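Local coordinates for minor structural protein 5 (Lactococcus phage Tuc2009, PDB 5E7T) that is a minor structural protein of the virion, probably a baseplate component whose jelly-roll-like domain may help the phage recognise saccharides on its host, at residues N98-Q112 and Q169-Q182. Residues are numbered along the deposited sequence; the frame is centred on the assembly and turned at random.
Sequences NVPAGTTISAFWMRQ and QEGSFTIRVRNPKQ. With SO4 (sulfate ion), chain H.
Phe108 and Phe173 reach toward each other from opposing sheets and meet through their outer carbons as an oblique pair, with ring centroids 4.9 Å apart and planes at 48°. With chi1 at -174°, CG points away from the backbone N and the Phe108 ring reaches into the interior, where its CZ also lies 4.3 Å from Ile175 CD1. Ile105 brings its CD1 obliquely against the Phe173 ring, whose other neighbours include Trp97 and Met58. Farther along, Met110 and Val177 meet tip to tip: the thioether chain is extended beyond CG and sets CE 3.7 Å from Val177 CG2. At the other end Asn98, the last residue of strand 85-98, pairs with Ser172 within one sheet, antiparallel and hydrogen-bonded (Asn98 N to Ser172 O 2.8 Å), before the chain crosses through the 99-103 turn to strand 104-114 of the facing sheet. Thr103 OG1 donates to Gln169 O at 2.8 Å from above the carbonyl plane, tying this turn to the residues leading into strand 171-184, while the Pro100 ring lies across the Gln169 side chain. The inward side chains of the two antiparallel sheets form the apolar core characteristic of a beta-sandwich, consistent with the galactose-binding-domain-like clan.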
loop_
_atom_site.group_PDB
_atom_site.type_symbol
_atom_site.label_atom_id
_atom_site.label_comp_id
_atom_site.label_asym_id
_atom_site.label_seq_id
_atom_site.Cartn_x
_atom_site.Cartn_y
_atom_site.Cartn_z
ATOM N N ASN B 98 -34.948 62.771 -0.533
ATOM C CA ASN B 98 -35.796 63.267 0.558
ATOM C C ASN B 98 -34.962 63.816 1.682
ATOM O O ASN B 98 -34.754 63.146 2.691
ATOM C CB ASN B 98 -36.786 62.195 1.054
ATOM C CG ASN B 98 -37.505 61.444 -0.055
ATOM O OD1 ASN B 98 -37.205 60.270 -0.330
ATOM N ND2 ASN B 98 -38.452 62.108 -0.728
ATOM N N VAL B 99 -34.448 65.028 1.478
ATOM C CA VAL B 99 -33.610 65.751 2.426
ATOM C C VAL B 99 -34.304 67.092 2.758
ATOM O O VAL B 99 -34.352 68.018 1.933
ATOM C CB VAL B 99 -32.165 65.914 1.898
ATOM C CG1 VAL B 99 -31.329 66.770 2.838
ATOM C CG2 VAL B 99 -31.502 64.561 1.676
ATOM N N PRO B 100 -34.869 67.193 3.977
ATOM C CA PRO B 100 -35.611 68.402 4.364
ATOM C C PRO B 100 -34.766 69.661 4.522
ATOM O O PRO B 100 -33.556 69.640 4.271
ATOM C CB PRO B 100 -36.278 67.999 5.683
ATOM C CG PRO B 100 -36.211 66.528 5.727
ATOM C CD PRO B 100 -34.936 66.182 5.042
ATOM N N ALA B 101 -35.427 70.764 4.935
ATOM C CA ALA B 101 -34.844 72.084 5.141
ATOM C C ALA B 101 -33.678 72.116 6.144
ATOM O O ALA B 101 -32.577 72.586 5.807
ATOM C CB ALA B 101 -35.924 73.059 5.562
ATOM N N GLY B 102 -33.930 71.614 7.354
ATOM C CA GLY B 102 -32.941 71.605 8.425
ATOM C C GLY B 102 -31.783 70.660 8.219
ATOM O O GLY B 102 -30.726 70.843 8.829
ATOM N N THR B 103 -31.971 69.657 7.344
ATOM C CA THR B 103 -31.001 68.597 7.093
ATOM C C THR B 103 -29.944 68.981 6.038
ATOM O O THR B 103 -30.253 69.390 4.916
ATOM C CB THR B 103 -31.720 67.288 6.796
ATOM O OG1 THR B 103 -32.840 67.197 7.678
ATOM C CG2 THR B 103 -30.826 66.084 7.005
ATOM N N THR B 104 -28.688 68.792 6.445
ATOM C CA THR B 104 -27.458 69.090 5.742
ATOM C C THR B 104 -26.698 67.807 5.356
ATOM O O THR B 104 -26.544 66.885 6.166
ATOM C CB THR B 104 -26.654 70.033 6.635
ATOM O OG1 THR B 104 -27.347 71.276 6.674
ATOM C CG2 THR B 104 -25.222 70.238 6.177
ATOM N N ILE B 105 -26.222 67.776 4.106
ATOM C CA ILE B 105 -25.446 66.689 3.536
ATOM C C ILE B 105 -23.967 67.056 3.659
ATOM O O ILE B 105 -23.555 68.110 3.160
ATOM C CB ILE B 105 -25.849 66.492 2.056
ATOM C CG1 ILE B 105 -27.299 66.018 1.914
ATOM C CG2 ILE B 105 -24.869 65.592 1.311
ATOM C CD1 ILE B 105 -27.591 64.535 2.284
ATOM N N SER B 106 -23.173 66.195 4.297
ATOM C CA SER B 106 -21.735 66.398 4.402
ATOM C C SER B 106 -20.992 65.068 4.273
ATOM O O SER B 106 -21.580 64.012 4.488
ATOM C CB SER B 106 -21.371 67.125 5.688
ATOM O OG SER B 106 -21.538 66.282 6.813
ATOM N N ALA B 107 -19.697 65.138 3.903
ATOM C CA ALA B 107 -18.755 64.035 3.652
ATOM C C ALA B 107 -19.405 62.972 2.786
ATOM O O ALA B 107 -19.508 61.805 3.162
ATOM C CB ALA B 107 -18.218 63.461 4.952
ATOM N N PHE B 108 -19.926 63.425 1.646
ATOM C CA PHE B 108 -20.626 62.577 0.700
ATOM C C PHE B 108 -19.636 62.188 -0.361
ATOM O O PHE B 108 -19.383 62.980 -1.280
ATOM C CB PHE B 108 -21.871 63.304 0.110
ATOM C CG PHE B 108 -22.747 62.446 -0.775
ATOM C CD1 PHE B 108 -22.686 61.051 -0.711
ATOM C CD2 PHE B 108 -23.642 63.026 -1.664
ATOM C CE1 PHE B 108 -23.476 60.257 -1.548
ATOM C CE2 PHE B 108 -24.446 62.229 -2.498
ATOM C CZ PHE B 108 -24.354 60.854 -2.439
ATOM N N TRP B 109 -19.067 60.978 -0.229
ATOM C CA TRP B 109 -18.050 60.472 -1.153
ATOM C C TRP B 109 -17.854 58.947 -1.161
ATOM O O TRP B 109 -18.421 58.250 -0.320
ATOM C CB TRP B 109 -16.695 61.160 -0.901
ATOM C CG TRP B 109 -16.351 61.500 0.531
ATOM C CD1 TRP B 109 -16.154 62.749 1.041
ATOM C CD2 TRP B 109 -16.057 60.577 1.607
ATOM N NE1 TRP B 109 -15.800 62.669 2.371
ATOM C CE2 TRP B 109 -15.739 61.348 2.744
ATOM C CE3 TRP B 109 -16.107 59.176 1.739
ATOM C CZ2 TRP B 109 -15.436 60.768 3.975
ATOM C CZ3 TRP B 109 -15.760 58.608 2.950
ATOM C CH2 TRP B 109 -15.453 59.400 4.053
ATOM N N MET B 110 -17.053 58.434 -2.137
ATOM C CA MET B 110 -16.614 57.031 -2.265
ATOM C C MET B 110 -15.123 57.126 -2.051
ATOM O O MET B 110 -14.417 57.726 -2.871
ATOM C CB MET B 110 -16.896 56.466 -3.646
ATOM C CG MET B 110 -18.260 55.916 -3.794
ATOM S SD MET B 110 -18.516 55.500 -5.517
ATOM C CE MET B 110 -20.202 55.256 -5.499
ATOM N N ARG B 111 -14.650 56.641 -0.903
ATOM C CA ARG B 111 -13.263 56.877 -0.554
ATOM C C ARG B 111 -12.523 55.724 0.110
ATOM O O ARG B 111 -13.066 55.043 0.992
ATOM C CB ARG B 111 -13.233 58.137 0.349
ATOM C CG ARG B 111 -12.104 58.276 1.375
ATOM C CD ARG B 111 -12.130 59.610 2.102
ATOM N NE ARG B 111 -12.381 60.731 1.198
ATOM C CZ ARG B 111 -12.557 61.999 1.567
ATOM N NH1 ARG B 111 -12.473 62.347 2.850
ATOM N NH2 ARG B 111 -12.826 62.928 0.657
ATOM N N GLN B 112 -11.246 55.561 -0.312
ATOM C CA GLN B 112 -10.245 54.676 0.284
ATOM C C GLN B 112 -9.479 55.652 1.166
ATOM O O GLN B 112 -9.094 56.730 0.685
ATOM C CB GLN B 112 -9.287 54.100 -0.763
ATOM C CG GLN B 112 -9.636 52.719 -1.248
ATOM C CD GLN B 112 -8.604 52.209 -2.227
ATOM O OE1 GLN B 112 -8.259 52.883 -3.207
ATOM N NE2 GLN B 112 -8.153 50.966 -2.040
ATOM N N GLN B 169 -34.402 66.973 11.126
ATOM C CA GLN B 169 -35.095 65.876 10.466
ATOM C C GLN B 169 -34.201 64.867 9.794
ATOM O O GLN B 169 -33.028 65.127 9.507
ATOM C CB GLN B 169 -36.108 66.413 9.468
ATOM C CG GLN B 169 -37.334 67.048 10.101
ATOM C CD GLN B 169 -38.062 67.850 9.063
ATOM O OE1 GLN B 169 -37.637 68.953 8.685
ATOM N NE2 GLN B 169 -39.132 67.282 8.524
ATOM N N GLU B 170 -34.776 63.693 9.543
ATOM C CA GLU B 170 -34.110 62.590 8.869
ATOM C C GLU B 170 -33.996 62.966 7.421
ATOM O O GLU B 170 -34.903 63.597 6.861
ATOM C CB GLU B 170 -34.963 61.321 8.992
ATOM C CG GLU B 170 -34.356 60.082 8.377
ATOM C CD GLU B 170 -35.280 58.889 8.418
ATOM O OE1 GLU B 170 -36.286 58.882 7.671
ATOM O OE2 GLU B 170 -35.001 57.960 9.210
ATOM N N GLY B 171 -32.893 62.547 6.829
ATOM C CA GLY B 171 -32.629 62.708 5.414
ATOM C C GLY B 171 -32.385 61.351 4.812
ATOM O O GLY B 171 -31.821 60.467 5.471
ATOM N N SER B 172 -32.804 61.180 3.557
ATOM C CA SER B 172 -32.599 59.935 2.799
ATOM C C SER B 172 -32.573 60.180 1.295
ATOM O O SER B 172 -33.108 61.176 0.816
ATOM C CB SER B 172 -33.654 58.883 3.146
ATOM O OG SER B 172 -34.955 59.439 3.060
ATOM N N PHE B 173 -31.926 59.282 0.563
ATOM C CA PHE B 173 -31.890 59.305 -0.892
ATOM C C PHE B 173 -31.673 57.896 -1.422
ATOM O O PHE B 173 -31.265 57.016 -0.668
ATOM C CB PHE B 173 -30.859 60.311 -1.471
ATOM C CG PHE B 173 -29.416 60.097 -1.083
ATOM C CD1 PHE B 173 -28.627 59.171 -1.756
ATOM C CD2 PHE B 173 -28.846 60.820 -0.041
ATOM C CE1 PHE B 173 -27.303 58.958 -1.377
ATOM C CE2 PHE B 173 -27.526 60.595 0.349
ATOM C CZ PHE B 173 -26.767 59.668 -0.320
ATOM N N THR B 174 -31.960 57.685 -2.706
ATOM C CA THR B 174 -31.729 56.412 -3.371
ATOM C C THR B 174 -30.854 56.740 -4.535
ATOM O O THR B 174 -31.131 57.697 -5.256
ATOM C CB THR B 174 -33.027 55.733 -3.728
ATOM O OG1 THR B 174 -33.867 55.716 -2.562
ATOM C CG2 THR B 174 -32.806 54.347 -4.222
ATOM N N ILE B 175 -29.741 56.021 -4.650
ATOM C CA ILE B 175 -28.704 56.239 -5.652
ATOM C C ILE B 175 -28.414 54.970 -6.410
ATOM O O ILE B 175 -28.407 53.882 -5.831
ATOM C CB ILE B 175 -27.420 56.840 -4.998
ATOM C CG1 ILE B 175 -26.392 57.319 -6.058
ATOM C CG2 ILE B 175 -26.789 55.899 -3.956
ATOM C CD1 ILE B 175 -25.101 57.952 -5.509
ATOM N N ARG B 176 -28.173 55.113 -7.708
ATOM C CA ARG B 176 -27.800 54.025 -8.583
ATOM C C ARG B 176 -26.366 54.269 -8.989
ATOM O O ARG B 176 -26.015 55.404 -9.309
ATOM C CB ARG B 176 -28.728 53.957 -9.777
ATOM C CG ARG B 176 -30.074 53.407 -9.373
ATOM C CD ARG B 176 -31.026 53.406 -10.522
ATOM N NE ARG B 176 -32.276 52.746 -10.172
ATOM C CZ ARG B 176 -33.274 52.560 -11.026
ATOM N NH1 ARG B 176 -33.162 52.966 -12.285
ATOM N NH2 ARG B 176 -34.388 51.959 -10.634
ATOM N N VAL B 177 -25.513 53.250 -8.869
ATOM C CA VAL B 177 -24.103 53.378 -9.202
ATOM C C VAL B 177 -23.806 52.409 -10.336
ATOM O O VAL B 177 -24.024 51.211 -10.189
ATOM C CB VAL B 177 -23.226 53.156 -7.957
ATOM C CG1 VAL B 177 -21.759 53.031 -8.329
ATOM C CG2 VAL B 177 -23.432 54.267 -6.931
ATOM N N ARG B 178 -23.372 52.948 -11.491
ATOM C CA ARG B 178 -23.066 52.228 -12.728
ATOM C C ARG B 178 -21.595 52.452 -13.131
ATOM O O ARG B 178 -21.076 53.558 -13.013
ATOM C CB ARG B 178 -24.015 52.698 -13.841
ATOM C CG ARG B 178 -23.728 52.137 -15.218
ATOM C CD ARG B 178 -24.742 52.645 -16.212
ATOM N NE ARG B 178 -24.298 53.850 -16.909
ATOM C CZ ARG B 178 -25.082 54.578 -17.698
ATOM N NH1 ARG B 178 -26.347 54.233 -17.889
ATOM N NH2 ARG B 178 -24.608 55.660 -18.300
ATOM N N ASN B 179 -20.949 51.381 -13.606
ATOM C CA ASN B 179 -19.571 51.303 -14.076
ATOM C C ASN B 179 -18.533 52.076 -13.209
ATOM O O ASN B 179 -17.775 52.904 -13.747
ATOM C CB ASN B 179 -19.482 51.722 -15.526
ATOM C CG ASN B 179 -20.404 51.036 -16.500
ATOM O OD1 ASN B 179 -20.846 51.667 -17.468
ATOM N ND2 ASN B 179 -20.674 49.738 -16.318
ATOM N N PRO B 180 -18.440 51.803 -11.879
ATOM C CA PRO B 180 -17.394 52.468 -11.085
ATOM C C PRO B 180 -16.011 52.031 -11.573
ATOM O O PRO B 180 -15.834 50.888 -11.998
ATOM C CB PRO B 180 -17.688 52.002 -9.658
ATOM C CG PRO B 180 -18.346 50.687 -9.815
ATOM C CD PRO B 180 -19.188 50.820 -11.060
ATOM N N LYS B 181 -15.052 52.949 -11.575
ATOM C CA LYS B 181 -13.710 52.679 -12.059
ATOM C C LYS B 181 -12.696 53.440 -11.289
ATOM O O LYS B 181 -12.901 54.606 -10.931
ATOM C CB LYS B 181 -13.568 53.050 -13.550
ATOM C CG LYS B 181 -12.371 52.386 -14.258
ATOM C CD LYS B 181 -12.080 52.978 -15.611
ATOM C CE LYS B 181 -11.008 52.199 -16.321
ATOM N NZ LYS B 181 -10.481 52.920 -17.510
ATOM N N GLN B 182 -11.568 52.776 -11.067
ATOM C CA GLN B 182 -10.366 53.330 -10.467
ATOM C C GLN B 182 -9.242 52.791 -11.333
ATOM O O GLN B 182 -9.196 51.586 -11.624
ATOM C CB GLN B 182 -10.190 52.904 -9.006
ATOM C CG GLN B 182 -8.812 53.300 -8.504
ATOM C CD GLN B 182 -8.485 52.810 -7.142
ATOM O OE1 GLN B 182 -8.456 53.593 -6.205
ATOM N NE2 GLN B 182 -8.150 51.529 -7.017
HETATM S S SO4 H . -17.308 67.733 3.161
HETATM O O1 SO4 H . -16.727 69.031 2.844
HETATM O O2 SO4 H . -16.465 67.040 4.149
HETATM O O3 SO4 H . -18.647 67.949 3.722
HETATM O O4 SO4 H . -17.381 66.917 1.922
#